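Local coordinates for protein HTP-2 (Caenorhabditis elegans, PDB 4TZM) that binds a closure motif of its partner HTP-3 through a HORMA domain and probably helps assemble the meiotic chromosome axis, at residues 132-135 / 136-140. Residues are numbered along the deposited sequence; the frame is centred on the assembly and turned at random.
Sequences FENG and GVVAR
Glu-133 and Val-138 form an antiparallel hydrogen-bonded pair. Glu-133 N donates to Val-138 O at 2.7 Å, with an N-H...O angle of 159°. In return, Glu-133 O accepts from Val-138 N at 3.1 Å. The same oxygen also takes Val-137 N, and the two donors reach it from opposite faces of its carbonyl plane. Val-137 N makes a second, weak bond to Asn-134 O across the type I' turn. Gly-135 and Gly-136 both have positive phi in this turn.

Glu-133 CG sits between its backbone N and carbonyl carbon (chi1 64°), which sets Glu-133 CG 3.3 Å from Val-138 O. The extended chain beyond it carries the carboxylate on to the aliphatic part of Arg-140, with Glu-133 OE1 3.3 Å from Arg-140 CG. Glu-133 OE1 is 4.7 Å from Arg-140 NE, so the opposite charges are near but not in contact. With an alanine here the carboxylate is gone, and Arg-140 would probably lose the contact along its CG and CD and a nearby opposite charge.

The buried Phe-132 packs beside Ala-139, with Phe-132 CE2 3.8 Å from Ala-139 CB. Val-137 O lies at the edge of the Phe-132 ring, near its plane, 3.4 Å from Phe-132 CD2. Arg-236 makes a cation-pi contact with this ring and hydrogen-bonds Gly-136 O. Val-137 and Val-138 together face Glu-133, a classic beta bulge beside the type I' turn of the beta hairpin formed by strands 123-133 and 138-139, within the HORMA domain.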
ATOM      1  N   PHE A 132     -12.056  -5.196   9.849  1.00 43.06           N
ATOM      2  CA  PHE A 132     -12.987  -4.952  10.944  1.00 45.00           C
ATOM      3  C   PHE A 132     -14.381  -5.460  10.619  1.00 51.06           C
ATOM      4  O   PHE A 132     -14.766  -5.582   9.451  1.00 51.38           O
ATOM      5  CB  PHE A 132     -13.053  -3.463  11.288  1.00 40.90           C
ATOM      6  CG  PHE A 132     -11.778  -2.911  11.854  1.00 41.28           C
ATOM      7  CD1 PHE A 132     -10.757  -2.488  11.014  1.00 38.10           C
ATOM      8  CD2 PHE A 132     -11.599  -2.802  13.228  1.00 36.87           C
ATOM      9  CE1 PHE A 132      -9.578  -1.973  11.530  1.00 38.95           C
ATOM     10  CE2 PHE A 132     -10.421  -2.289  13.753  1.00 34.51           C
ATOM     11  CZ  PHE A 132      -9.410  -1.873  12.902  1.00 36.87           C
ATOM     12  N   GLU A 133     -15.130  -5.748  11.674  1.00 56.50           N
ATOM     13  CA  GLU A 133     -16.499  -6.221  11.560  1.00 60.49           C
ATOM     14  C   GLU A 133     -17.374  -5.408  12.501  1.00 59.67           C
ATOM     15  O   GLU A 133     -16.866  -4.550  13.226  1.00 57.04           O
ATOM     16  CB  GLU A 133     -16.578  -7.705  11.903  1.00 67.36           C
ATOM     17  CG  GLU A 133     -16.209  -8.000  13.348  1.00 77.56           C
ATOM     18  CD  GLU A 133     -15.667  -9.399  13.538  1.00 87.56           C
ATOM     19  OE1 GLU A 133     -15.686 -10.180  12.564  1.00 91.03           O
ATOM     20  OE2 GLU A 133     -15.219  -9.716  14.661  1.00 91.14           O
ATOM     21  N   ASN A 134     -18.678  -5.678  12.488  1.00 57.45           N
ATOM     22  CA  ASN A 134     -19.622  -4.997  13.370  1.00 54.23           C
ATOM     23  C   ASN A 134     -19.516  -3.479  13.252  1.00 54.13           C
ATOM     24  O   ASN A 134     -19.006  -2.811  14.152  1.00 53.12           O
ATOM     25  CB  ASN A 134     -19.395  -5.439  14.820  1.00 55.68           C
ATOM     26  CG  ASN A 134     -20.522  -5.026  15.741  1.00 56.93           C
ATOM     27  OD1 ASN A 134     -21.576  -4.574  15.295  1.00 57.33           O
ATOM     28  ND2 ASN A 134     -20.307  -5.189  17.040  1.00 59.47           N
ATOM     29  N   GLY A 135     -19.976  -2.946  12.123  1.00 53.96           N
ATOM     30  CA  GLY A 135     -19.931  -1.516  11.874  1.00 52.67           C
ATOM     31  C   GLY A 135     -18.525  -0.980  11.669  1.00 50.84           C
ATOM     32  O   GLY A 135     -18.295   0.222  11.777  1.00 46.99           O
ATOM     33  N   GLY A 136     -17.583  -1.872  11.374  1.00 49.96           N
ATOM     34  CA  GLY A 136     -16.197  -1.489  11.168  1.00 45.48           C
ATOM     35  C   GLY A 136     -15.481  -1.091  12.449  1.00 46.54           C
ATOM     36  O   GLY A 136     -14.524  -0.316  12.418  1.00 43.50           O
ATOM     37  N   VAL A 137     -15.935  -1.638  13.576  1.00 47.56           N
ATOM     38  CA  VAL A 137     -15.402  -1.274  14.891  1.00 44.79           C
ATOM     39  C   VAL A 137     -14.485  -2.347  15.491  1.00 46.45           C
ATOM     40  O   VAL A 137     -13.425  -2.035  16.043  1.00 47.15           O
ATOM     41  CB  VAL A 137     -16.548  -0.988  15.889  1.00 47.77           C
ATOM     42  CG1 VAL A 137     -16.006  -0.790  17.303  1.00 45.64           C
ATOM     43  CG2 VAL A 137     -17.352   0.225  15.441  1.00 47.79           C
ATOM     44  N   VAL A 138     -14.898  -3.606  15.380  1.00 49.63           N
ATOM     45  CA  VAL A 138     -14.190  -4.716  16.015  1.00 51.80           C
ATOM     46  C   VAL A 138     -13.258  -5.445  15.044  1.00 54.65           C
ATOM     47  O   VAL A 138     -13.694  -5.938  14.004  1.00 55.87           O
ATOM     48  CB  VAL A 138     -15.184  -5.733  16.616  1.00 51.89           C
ATOM     49  CG1 VAL A 138     -14.437  -6.844  17.337  1.00 52.33           C
ATOM     50  CG2 VAL A 138     -16.160  -5.040  17.563  1.00 55.84           C
ATOM     51  N   ALA A 139     -11.980  -5.523  15.399  1.00 54.87           N
ATOM     52  CA  ALA A 139     -10.980  -6.182  14.563  1.00 55.47           C
ATOM     53  C   ALA A 139     -11.125  -7.705  14.572  1.00 61.82           C
ATOM     54  O   ALA A 139     -11.354  -8.309  15.618  1.00 63.52           O
ATOM     55  CB  ALA A 139      -9.582  -5.788  15.016  1.00 53.39           C
ATOM     56  N   ARG A 140     -10.984  -8.321  13.402  1.00 66.35           N
ATOM     57  CA  ARG A 140     -11.027  -9.776  13.298  1.00 72.59           C
ATOM     58  C   ARG A 140      -9.702 -10.396  13.730  1.00 79.07           C
ATOM     59  O   ARG A 140      -8.635  -9.833  13.473  1.00 79.98           O
ATOM     60  CB  ARG A 140     -11.350 -10.215  11.867  1.00 70.86           C
ATOM     61  CG  ARG A 140     -12.699  -9.749  11.346  1.00 72.99           C
ATOM     62  CD  ARG A 140     -13.310 -10.784  10.404  1.00 75.13           C
ATOM     63  NE  ARG A 140     -12.532 -10.964   9.181  1.00 73.46           N
ATOM     64  CZ  ARG A 140     -12.847 -10.420   8.010  1.00 73.13           C
ATOM     65  NH1 ARG A 140     -13.930  -9.660   7.902  1.00 74.79           N
ATOM     66  NH2 ARG A 140     -12.085 -10.634   6.945  1.00 70.22           N
TER